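Local coordinates for protein putative D-tyrosyl-tRNA(Tyr) deacylase 2 (Leishmania major, PDB 1TC5) that probably hydrolyses D-tyrosyl-tRNA(Tyr) to D-tyrosine and free tRNA, a reaction that could protect the cell against harmful effects of D-tyrosine, at residues A[55-66]-A[128-137]; A[34-45]-A[92-103]. All coordinates share one frame; numbering follows the deposited sequence.

Interaction 1: residues A[55-66]-A[128-137]; sequences DEALRHAVGVLL and RFCHFVRVAR
Val62 and Phe132 are reciprocal knobs in a helix-helix contact on one face of the central mixed sheet, between two helices that each belong to a beta-alpha-beta crossover joining parallel strands. The axes of 55-66 and 128-136 cross at -53° and come within 9.7 Å, so the example shows knobs-into-holes packing without coiled-coil alignment. Val62 enters the hole formed by Phe129, Phe132, Val133 and Ala136; its CG2 branch, placed beside the backbone N while CG1 lies anti to it (chi1 170°), reaches Phe129 CE1 at 3.7 Å. In return the Phe132 ring slips among Asp55, Leu58, Arg59 and Val62. Leu58 CB meets the edge of this ring, and Arg59 lies across one face in a CH-pi contact, its CG 3.9 Å from the ring centroid. The extended Arg59 chain carries the guanidinium onward over the same aromatic group, tilted rather than stacked flat. Ile94 of the sheet lies beneath both helices (Leu66 and Val133), while Leu65 rests on Leu15 and Cys130 on Ile96. A salt bridge closes the outer end: Arg128 grips the Asp55 carboxylate side-on, and the nearby Arg59 probably adds to the positive field round this acid. Arg128 NE donates to Asp55 OD1 over 3.2 Å on the syn side but 34° out of the carboxylate plane, and Arg128 NH2 reaches Asp55 OD2 over 3.1 Å from farther above that plane.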
loop_
_atom_site.group_PDB
_atom_site.type_symbol
_atom_site.label_atom_id
_atom_site.label_comp_id
_atom_site.label_asym_id
_atom_site.label_seq_id
_atom_site.Cartn_x
_atom_site.Cartn_y
_atom_site.Cartn_z
ATOM N N ASP A 55 18.109 -6.034 19.098
ATOM C CA ASP A 55 17.763 -7.277 18.416
ATOM C C ASP A 55 16.507 -7.913 18.996
ATOM O O ASP A 55 15.709 -8.465 18.243
ATOM C CB ASP A 55 18.908 -8.294 18.507
ATOM C CG ASP A 55 19.911 -8.153 17.385
ATOM O OD1 ASP A 55 19.734 -7.297 16.499
ATOM O OD2 ASP A 55 20.921 -8.868 17.315
ATOM N N GLU A 56 16.342 -7.861 20.322
ATOM C CA GLU A 56 15.163 -8.460 20.964
ATOM C C GLU A 56 13.893 -7.749 20.504
ATOM O O GLU A 56 12.860 -8.387 20.324
ATOM C CB GLU A 56 15.269 -8.435 22.496
ATOM N N ALA A 57 13.993 -6.436 20.298
ATOM C CA ALA A 57 12.895 -5.632 19.771
ATOM C C ALA A 57 12.627 -5.875 18.269
ATOM O O ALA A 57 11.474 -5.888 17.848
ATOM C CB ALA A 57 13.157 -4.149 20.032
ATOM N N LEU A 58 13.677 -6.060 17.467
ATOM C CA LEU A 58 13.495 -6.404 16.053
ATOM C C LEU A 58 12.826 -7.769 15.896
ATOM O O LEU A 58 11.948 -7.931 15.056
ATOM C CB LEU A 58 14.824 -6.427 15.293
ATOM C CG LEU A 58 15.298 -5.180 14.552
ATOM C CD1 LEU A 58 16.575 -5.531 13.806
ATOM C CD2 LEU A 58 14.261 -4.601 13.589
ATOM N N ARG A 59 13.269 -8.733 16.689
ATOM C CA ARG A 59 12.737 -10.105 16.673
ATOM C C ARG A 59 11.288 -10.139 17.158
ATOM O O ARG A 59 10.486 -10.970 16.713
ATOM C CB ARG A 59 13.569 -11.016 17.583
ATOM C CG ARG A 59 14.837 -11.571 16.949
ATOM C CD ARG A 59 15.415 -12.794 17.672
ATOM N NE ARG A 59 16.806 -13.061 17.286
ATOM C CZ ARG A 59 17.880 -12.571 17.905
ATOM N NH1 ARG A 59 17.761 -11.775 18.969
ATOM N NH2 ARG A 59 19.094 -12.876 17.456
ATOM N N HIS A 60 10.980 -9.249 18.097
ATOM C CA HIS A 60 9.611 -9.062 18.552
ATOM C C HIS A 60 8.749 -8.592 17.402
ATOM O O HIS A 60 7.628 -9.039 17.242
ATOM C CB HIS A 60 9.507 -8.032 19.696
ATOM C CG HIS A 60 8.098 -7.637 20.027
ATOM N ND1 HIS A 60 7.541 -6.440 19.627
ATOM C CD2 HIS A 60 7.121 -8.299 20.690
ATOM C CE1 HIS A 60 6.289 -6.376 20.044
ATOM N NE2 HIS A 60 6.011 -7.492 20.693
ATOM N N ALA A 61 9.266 -7.664 16.611
ATOM C CA ALA A 61 8.491 -7.138 15.502
ATOM C C ALA A 61 8.264 -8.194 14.431
ATOM O O ALA A 61 7.217 -8.190 13.774
ATOM C CB ALA A 61 9.151 -5.909 14.900
ATOM N N VAL A 62 9.239 -9.070 14.239
ATOM C CA VAL A 62 9.121 -10.150 13.260
ATOM C C VAL A 62 8.040 -11.118 13.770
ATOM O O VAL A 62 7.248 -11.617 12.995
ATOM C CB VAL A 62 10.465 -10.881 13.030
ATOM C CG1 VAL A 62 10.266 -12.166 12.203
ATOM C CG2 VAL A 62 11.452 -9.988 12.326
ATOM N N GLY A 63 8.010 -11.349 15.075
ATOM C CA GLY A 63 7.001 -12.195 15.688
ATOM C C GLY A 63 5.596 -11.676 15.473
ATOM O O GLY A 63 4.675 -12.447 15.223
ATOM N N VAL A 64 5.426 -10.360 15.558
ATOM C CA VAL A 64 4.120 -9.758 15.288
ATOM C C VAL A 64 3.733 -9.996 13.830
ATOM O O VAL A 64 2.620 -10.410 13.530
ATOM C CB VAL A 64 4.105 -8.234 15.594
ATOM C CG1 VAL A 64 2.824 -7.548 15.032
ATOM C CG2 VAL A 64 4.246 -7.982 17.100
ATOM N N LEU A 65 4.670 -9.751 12.922
ATOM C CA LEU A 65 4.452 -10.037 11.510
ATOM C C LEU A 65 4.064 -11.492 11.222
ATOM O O LEU A 65 3.184 -11.738 10.414
ATOM C CB LEU A 65 5.697 -9.677 10.691
ATOM C CG LEU A 65 5.635 -10.039 9.200
ATOM C CD1 LEU A 65 4.517 -9.245 8.474
ATOM C CD2 LEU A 65 6.962 -9.774 8.543
ATOM N N LEU A 66 4.714 -12.453 11.876
ATOM C CA LEU A 66 4.525 -13.865 11.542
ATOM C C LEU A 66 3.485 -14.596 12.383
ATOM O O LEU A 66 2.853 -15.522 11.885
ATOM C CB LEU A 66 5.871 -14.609 11.592
ATOM C CG LEU A 66 6.970 -14.053 10.693
ATOM C CD1 LEU A 66 8.246 -14.912 10.840
ATOM C CD2 LEU A 66 6.550 -13.947 9.229
ATOM N N ARG A 128 18.937 -6.142 9.119
ATOM C CA ARG A 128 18.791 -7.058 10.250
ATOM C C ARG A 128 17.400 -7.647 10.262
ATOM O O ARG A 128 17.220 -8.836 10.488
ATOM C CB ARG A 128 19.100 -6.318 11.550
ATOM C CG ARG A 128 19.356 -7.191 12.747
ATOM C CD ARG A 128 20.719 -7.840 12.745
ATOM N NE ARG A 128 20.892 -8.765 13.869
ATOM C CZ ARG A 128 21.571 -9.913 13.822
ATOM N NH1 ARG A 128 22.168 -10.330 12.705
ATOM N NH2 ARG A 128 21.658 -10.657 14.912
ATOM N N PHE A 129 16.418 -6.813 9.964
ATOM C CA PHE A 129 15.033 -7.236 9.908
ATOM C C PHE A 129 14.778 -8.260 8.797
ATOM O O PHE A 129 14.065 -9.231 9.020
ATOM C CB PHE A 129 14.121 -6.024 9.724
ATOM C CG PHE A 129 12.678 -6.372 9.596
ATOM C CD1 PHE A 129 11.884 -6.498 10.734
ATOM C CD2 PHE A 129 12.106 -6.565 8.342
ATOM C CE1 PHE A 129 10.535 -6.807 10.627
ATOM C CE2 PHE A 129 10.734 -6.867 8.221
ATOM C CZ PHE A 129 9.963 -7.003 9.367
ATOM N N CYS A 130 15.385 -8.063 7.623
ATOM C CA CYS A 130 15.241 -9.003 6.525
ATOM C C CYS A 130 15.937 -10.333 6.849
ATOM O O CYS A 130 15.410 -11.398 6.524
ATOM C CB CYS A 130 15.785 -8.410 5.214
ATOM S SG CYS A 130 14.884 -6.946 4.545
ATOM N N HIS A 131 17.111 -10.260 7.481
ATOM C CA HIS A 131 17.805 -11.463 7.962
ATOM C C HIS A 131 16.926 -12.312 8.914
ATOM O O HIS A 131 16.827 -13.539 8.771
ATOM C CB HIS A 131 19.124 -11.068 8.644
ATOM C CG HIS A 131 19.788 -12.198 9.374
ATOM N ND1 HIS A 131 20.088 -13.400 8.766
ATOM C CD2 HIS A 131 20.184 -12.319 10.664
ATOM C CE1 HIS A 131 20.651 -14.208 9.650
ATOM N NE2 HIS A 131 20.711 -13.580 10.810
ATOM N N PHE A 132 16.317 -11.658 9.904
ATOM C CA PHE A 132 15.486 -12.331 10.887
ATOM C C PHE A 132 14.283 -12.985 10.231
ATOM O O PHE A 132 13.860 -14.038 10.658
ATOM C CB PHE A 132 15.031 -11.357 11.982
ATOM C CG PHE A 132 16.107 -10.968 12.973
ATOM C CD1 PHE A 132 17.238 -11.763 13.190
ATOM C CD2 PHE A 132 15.958 -9.809 13.733
ATOM C CE1 PHE A 132 18.204 -11.396 14.121
ATOM C CE2 PHE A 132 16.924 -9.435 14.665
ATOM C CZ PHE A 132 18.046 -10.239 14.864
ATOM N N VAL A 133 13.718 -12.352 9.203
ATOM C CA VAL A 133 12.552 -12.913 8.504
ATOM C C VAL A 133 12.994 -14.150 7.720
ATOM O O VAL A 133 12.363 -15.195 7.803
ATOM C CB VAL A 133 11.842 -11.847 7.591
ATOM C CG1 VAL A 133 10.647 -12.442 6.775
ATOM C CG2 VAL A 133 11.341 -10.681 8.437
ATOM N N ARG A 134 14.101 -14.043 6.992
ATOM C CA ARG A 134 14.679 -15.189 6.280
ATOM C C ARG A 134 14.867 -16.389 7.208
ATOM O O ARG A 134 14.515 -17.523 6.855
ATOM C CB ARG A 134 16.058 -14.849 5.677
ATOM C CG ARG A 134 16.063 -13.987 4.413
ATOM C CD ARG A 134 17.498 -13.622 3.966
ATOM N NE ARG A 134 17.629 -12.222 3.619
ATOM C CZ ARG A 134 18.639 -11.441 3.956
ATOM N NH1 ARG A 134 19.653 -11.890 4.683
ATOM N NH2 ARG A 134 18.628 -10.179 3.548
ATOM N N VAL A 135 15.417 -16.126 8.393
ATOM C CA VAL A 135 15.720 -17.182 9.357
ATOM C C VAL A 135 14.417 -17.813 9.862
ATOM O O VAL A 135 14.305 -19.037 9.909
ATOM C CB VAL A 135 16.623 -16.649 10.506
ATOM C CG1 VAL A 135 16.763 -17.656 11.637
ATOM C CG2 VAL A 135 18.001 -16.293 9.949
ATOM N N ALA A 136 13.420 -16.982 10.179
ATOM C CA ALA A 136 12.129 -17.481 10.680
ATOM C C ALA A 136 11.303 -18.212 9.612
ATOM O O ALA A 136 10.339 -18.912 9.936
ATOM C CB ALA A 136 11.300 -16.330 11.287
ATOM N N ARG A 137 11.663 -18.029 8.348
ATOM C CA ARG A 137 11.000 -18.720 7.245
ATOM C C ARG A 137 11.821 -19.887 6.682
ATOM O O ARG A 137 11.394 -20.543 5.723
ATOM C CB ARG A 137 10.623 -17.714 6.142
ATOM C CG ARG A 137 9.734 -16.577 6.631
ATOM C CD ARG A 137 8.408 -17.039 7.199
ATOM N NE ARG A 137 7.437 -17.358 6.153
ATOM C CZ ARG A 137 6.241 -17.882 6.394
ATOM N NH1 ARG A 137 5.899 -18.212 7.619
ATOM N NH2 ARG A 137 5.389 -18.104 5.403
#

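Interaction 2: residues A[34-45]-A[92-103]; sequences AGRGVMVYIAFL and MDILIVPQASLG
Tyr41 and Val97 lie side by side on neighbouring parallel strands, 37-45 and 93-98, at the centre of the mixed sheet. Backbone hydrogen bonds run from Asp93 N to Arg36 O at one end to Gln99 N to Ile42 O at the other, among them Val40 N to Leu95 O and Val97 N to Val40 O, each 2.7 Å and nearly straight. Tyr41 illustrates how a strand side chain can reach beyond its own sheet. Its CB rests 4.0 Å from Leu102 CD1, and CG lies 3.7 Å from Gln99 CG. With the ring carbon beside the backbone N (chi1 -67°), one ring face receives Gln99 CG in a CH-pi contact, 4.1 Å from the centroid, while CD1 comes 3.8 Å from Val97 CB and CE1 nears Val97 CG2. The hydroxyl at the tip is hydrogen-bonded to Gln16 OE1 of the second subunit. Gln99 is turned the same way: its OE1 pairs with Thr189 OG1 of the second subunit, and its NE2 donates to Pro98 O. At the other end Asp93 OD2 accepts Gly35 N on its anti side (2.9 Å) and salt-bridges Arg168. Residues 98-102 probably correspond to the SQxxL signature that lines the active site of DTD enzymes, with Pro98 in place of the serine. The chemistry suggests that strand pairing sets the Gln99 backbone through Ile42 O, while Pro98 O and Thr189 of the second subunit hold its amide beside that probable site.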
loop_
_atom_site.group_PDB
_atom_site.type_symbol
_atom_site.label_atom_id
_atom_site.label_comp_id
_atom_site.label_asym_id
_atom_site.label_seq_id
_atom_site.Cartn_x
_atom_site.Cartn_y
_atom_site.Cartn_z
ATOM N N ALA A 34 7.798 -12.690 -6.394
ATOM C CA ALA A 34 7.134 -13.458 -5.352
ATOM C C ALA A 34 5.746 -13.906 -5.794
ATOM O O ALA A 34 5.081 -13.234 -6.589
ATOM C CB ALA A 34 7.021 -12.624 -4.070
ATOM N N GLY A 35 5.312 -15.048 -5.255
ATOM C CA GLY A 35 3.938 -15.496 -5.429
ATOM C C GLY A 35 3.062 -15.093 -4.257
ATOM O O GLY A 35 3.245 -14.031 -3.651
ATOM N N ARG A 36 2.112 -15.962 -3.928
ATOM C CA ARG A 36 1.108 -15.636 -2.944
ATOM C C ARG A 36 1.713 -15.514 -1.559
ATOM O O ARG A 36 2.554 -16.311 -1.148
ATOM C CB ARG A 36 -0.006 -16.661 -2.909
ATOM C CG ARG A 36 -1.180 -16.225 -2.016
ATOM C CD ARG A 36 -2.460 -16.949 -2.342
ATOM N NE ARG A 36 -2.432 -18.277 -1.771
ATOM C CZ ARG A 36 -2.543 -19.436 -2.429
ATOM N NH1 ARG A 36 -2.684 -19.516 -3.745
ATOM N NH2 ARG A 36 -2.514 -20.545 -1.732
ATOM N N GLY A 37 1.261 -14.504 -0.846
ATOM C CA GLY A 37 1.714 -14.284 0.518
ATOM C C GLY A 37 1.414 -12.875 0.966
ATOM O O GLY A 37 0.293 -12.397 0.781
ATOM N N VAL A 38 2.400 -12.222 1.558
ATOM C CA VAL A 38 2.239 -10.863 2.077
ATOM C C VAL A 38 3.338 -9.919 1.583
ATOM O O VAL A 38 4.531 -10.266 1.602
ATOM C CB VAL A 38 2.227 -10.886 3.605
ATOM C CG1 VAL A 38 2.219 -9.459 4.178
ATOM C CG2 VAL A 38 1.040 -11.714 4.115
ATOM N N MET A 39 2.925 -8.741 1.118
ATOM C CA MET A 39 3.833 -7.645 0.797
ATOM C C MET A 39 3.896 -6.673 1.973
ATOM O O MET A 39 2.865 -6.136 2.419
ATOM C CB MET A 39 3.409 -6.909 -0.464
ATOM C CG MET A 39 4.404 -5.811 -0.882
ATOM S SD MET A 39 4.180 -5.134 -2.508
ATOM C CE MET A 39 2.664 -4.186 -2.190
ATOM N N VAL A 40 5.121 -6.442 2.442
ATOM C CA VAL A 40 5.403 -5.657 3.633
ATOM C C VAL A 40 6.126 -4.398 3.193
ATOM O O VAL A 40 7.183 -4.504 2.574
ATOM C CB VAL A 40 6.346 -6.454 4.579
ATOM C CG1 VAL A 40 6.720 -5.661 5.821
ATOM C CG2 VAL A 40 5.731 -7.799 4.968
ATOM N N TYR A 41 5.557 -3.233 3.487
ATOM C CA TYR A 41 6.261 -1.955 3.439
ATOM C C TYR A 41 6.748 -1.585 4.852
ATOM O O TYR A 41 5.983 -1.626 5.793
ATOM C CB TYR A 41 5.336 -0.843 2.950
ATOM C CG TYR A 41 4.831 -0.871 1.520
ATOM C CD1 TYR A 41 5.255 -1.806 0.606
ATOM C CD2 TYR A 41 3.901 0.087 1.082
ATOM C CE1 TYR A 41 4.764 -1.810 -0.716
ATOM C CE2 TYR A 41 3.418 0.098 -0.213
ATOM C CZ TYR A 41 3.855 -0.853 -1.122
ATOM O OH TYR A 41 3.379 -0.860 -2.425
ATOM N N ILE A 42 8.012 -1.186 4.998
ATOM C CA ILE A 42 8.566 -0.962 6.316
ATOM C C ILE A 42 9.338 0.365 6.449
ATOM O O ILE A 42 10.110 0.760 5.580
ATOM C CB ILE A 42 9.468 -2.190 6.717
ATOM C CG1 ILE A 42 9.949 -2.095 8.165
ATOM C CG2 ILE A 42 10.633 -2.388 5.743
ATOM C CD1 ILE A 42 10.376 -3.472 8.698
ATOM N N ALA A 43 9.137 1.006 7.586
ATOM C CA ALA A 43 9.824 2.238 7.947
ATOM C C ALA A 43 10.200 2.146 9.402
ATOM O O ALA A 43 9.464 1.569 10.203
ATOM C CB ALA A 43 8.919 3.411 7.763
ATOM N N PHE A 44 11.343 2.740 9.722
ATOM C CA PHE A 44 11.889 2.773 11.046
ATOM C C PHE A 44 11.899 4.222 11.492
ATOM O O PHE A 44 12.580 5.054 10.905
ATOM C CB PHE A 44 13.310 2.150 11.086
ATOM C CG PHE A 44 13.346 0.726 10.614
ATOM C CD1 PHE A 44 12.953 -0.301 11.447
ATOM C CD2 PHE A 44 13.769 0.413 9.343
ATOM C CE1 PHE A 44 12.961 -1.611 11.017
ATOM C CE2 PHE A 44 13.766 -0.904 8.903
ATOM C CZ PHE A 44 13.357 -1.910 9.739
ATOM N N LEU A 45 11.157 4.484 12.571
ATOM C CA LEU A 45 10.818 5.823 13.021
ATOM C C LEU A 45 11.362 6.084 14.413
ATOM O O LEU A 45 11.603 5.140 15.168
ATOM C CB LEU A 45 9.302 5.991 13.035
ATOM C CG LEU A 45 8.646 5.546 11.713
ATOM C CD1 LEU A 45 7.146 5.862 11.743
ATOM C CD2 LEU A 45 9.334 6.168 10.485
ATOM N N MET A 92 3.889 -19.626 2.223
ATOM C CA MET A 92 3.563 -18.307 1.703
ATOM C C MET A 92 4.867 -17.505 1.521
ATOM O O MET A 92 5.822 -17.664 2.284
ATOM C CB MET A 92 2.606 -17.562 2.647
ATOM C CG MET A 92 1.166 -18.115 2.734
ATOM S SD MET A 92 0.220 -18.107 1.153
ATOM C CE MET A 92 0.427 -19.814 0.629
ATOM N N ASP A 93 4.885 -16.678 0.485
ATOM C CA ASP A 93 6.000 -15.806 0.168
ATOM C C ASP A 93 5.824 -14.495 0.922
ATOM O O ASP A 93 4.716 -14.102 1.250
ATOM C CB ASP A 93 6.064 -15.559 -1.355
ATOM C CG ASP A 93 6.592 -16.736 -2.123
ATOM O OD1 ASP A 93 6.844 -17.820 -1.544
ATOM O OD2 ASP A 93 6.801 -16.683 -3.347
ATOM N N ILE A 94 6.940 -13.844 1.216
ATOM C CA ILE A 94 6.955 -12.509 1.815
ATOM C C ILE A 94 7.850 -11.642 0.933
ATOM O O ILE A 94 8.969 -12.042 0.562
ATOM C CB ILE A 94 7.449 -12.546 3.300
ATOM C CG1 ILE A 94 6.550 -13.466 4.139
ATOM C CG2 ILE A 94 7.444 -11.148 3.919
ATOM C CD1 ILE A 94 7.165 -13.864 5.475
ATOM N N LEU A 95 7.322 -10.481 0.578
ATOM C CA LEU A 95 8.000 -9.479 -0.220
ATOM C C LEU A 95 8.105 -8.218 0.619
ATOM O O LEU A 95 7.096 -7.660 0.977
ATOM C CB LEU A 95 7.183 -9.181 -1.481
ATOM C CG LEU A 95 7.753 -8.105 -2.401
ATOM C CD1 LEU A 95 9.155 -8.448 -2.838
ATOM C CD2 LEU A 95 6.860 -7.910 -3.627
ATOM N N ILE A 96 9.333 -7.792 0.906
ATOM C CA ILE A 96 9.614 -6.689 1.835
ATOM C C ILE A 96 10.139 -5.538 1.010
ATOM O O ILE A 96 11.102 -5.706 0.233
ATOM C CB ILE A 96 10.699 -7.105 2.887
ATOM C CG1 ILE A 96 10.257 -8.347 3.656
ATOM C CG2 ILE A 96 10.962 -5.979 3.843
ATOM C CD1 ILE A 96 11.370 -9.042 4.404
ATOM N N VAL A 97 9.501 -4.385 1.167
ATOM C CA VAL A 97 9.905 -3.172 0.499
ATOM C C VAL A 97 10.194 -2.065 1.528
ATOM O O VAL A 97 9.312 -1.703 2.319
ATOM C CB VAL A 97 8.792 -2.705 -0.447
ATOM C CG1 VAL A 97 9.268 -1.594 -1.345
ATOM C CG2 VAL A 97 8.273 -3.902 -1.256
ATOM N N PRO A 98 11.394 -1.488 1.487
ATOM C CA PRO A 98 11.695 -0.367 2.369
ATOM C C PRO A 98 10.907 0.846 1.881
ATOM O O PRO A 98 10.977 1.187 0.697
ATOM C CB PRO A 98 13.212 -0.171 2.205
ATOM C CG PRO A 98 13.552 -0.727 0.849
ATOM C CD PRO A 98 12.520 -1.794 0.574
ATOM N N GLN A 99 10.129 1.442 2.782
ATOM C CA GLN A 99 9.317 2.612 2.476
ATOM C C GLN A 99 9.371 3.571 3.649
ATOM O O GLN A 99 8.418 3.680 4.394
ATOM C CB GLN A 99 7.878 2.179 2.208
ATOM C CG GLN A 99 7.713 1.413 0.915
ATOM C CD GLN A 99 7.718 2.334 -0.286
ATOM O OE1 GLN A 99 6.694 2.966 -0.570
ATOM N NE2 GLN A 99 8.877 2.451 -0.970
ATOM N N ALA A 100 10.497 4.275 3.765
ATOM C CA ALA A 100 10.788 5.153 4.882
ATOM C C ALA A 100 9.797 6.317 4.923
ATOM O O ALA A 100 9.520 6.859 5.994
ATOM C CB ALA A 100 12.220 5.665 4.770
ATOM N N SER A 101 9.240 6.643 3.756
ATOM C CA SER A 101 8.289 7.752 3.593
ATOM C C SER A 101 6.975 7.586 4.370
ATOM O O SER A 101 6.220 8.553 4.519
ATOM C CB SER A 101 7.978 7.922 2.113
ATOM O OG SER A 101 7.624 6.680 1.509
ATOM N N LEU A 102 6.711 6.374 4.863
ATOM C CA LEU A 102 5.600 6.077 5.801
ATOM C C LEU A 102 5.631 6.913 7.094
ATOM O O LEU A 102 4.592 7.067 7.767
ATOM C CB LEU A 102 5.629 4.588 6.216
ATOM C CG LEU A 102 5.235 3.546 5.158
ATOM C CD1 LEU A 102 5.594 2.127 5.627
ATOM C CD2 LEU A 102 3.739 3.660 4.808
ATOM N N GLY A 103 6.821 7.431 7.435
ATOM C CA GLY A 103 6.996 8.318 8.579
ATOM C C GLY A 103 6.786 9.788 8.273
ATOM O O GLY A 103 6.800 10.599 9.191
#

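How the interactions relate
Interaction 2 supplies the sheet floor on which the helices of interaction 1 rest; the centres of the two interactions lie about 13 Å apart. The segments alternate along the chain: strand 37-45 leads into helix 55-67, which leads into strand 93-98, with helix 119-136 following later. Direct seams join them. Phe129 CE2 packs 3.4 Å from Ile42 CD1, and Leu66 CD2 lies 3.8 Å from Ile94 CD1. Near the start of strand 93-98, Arg137 NH2 probably donates to Met92 O at 3.2 Å, while its guanidinium also binds Leu86 O and Cys89 O. The probable active-site segment belongs to interaction 2, on the Tyr41 side facing the second subunit; interaction 1 covers the opposite face, that of Ile42 and Ile94.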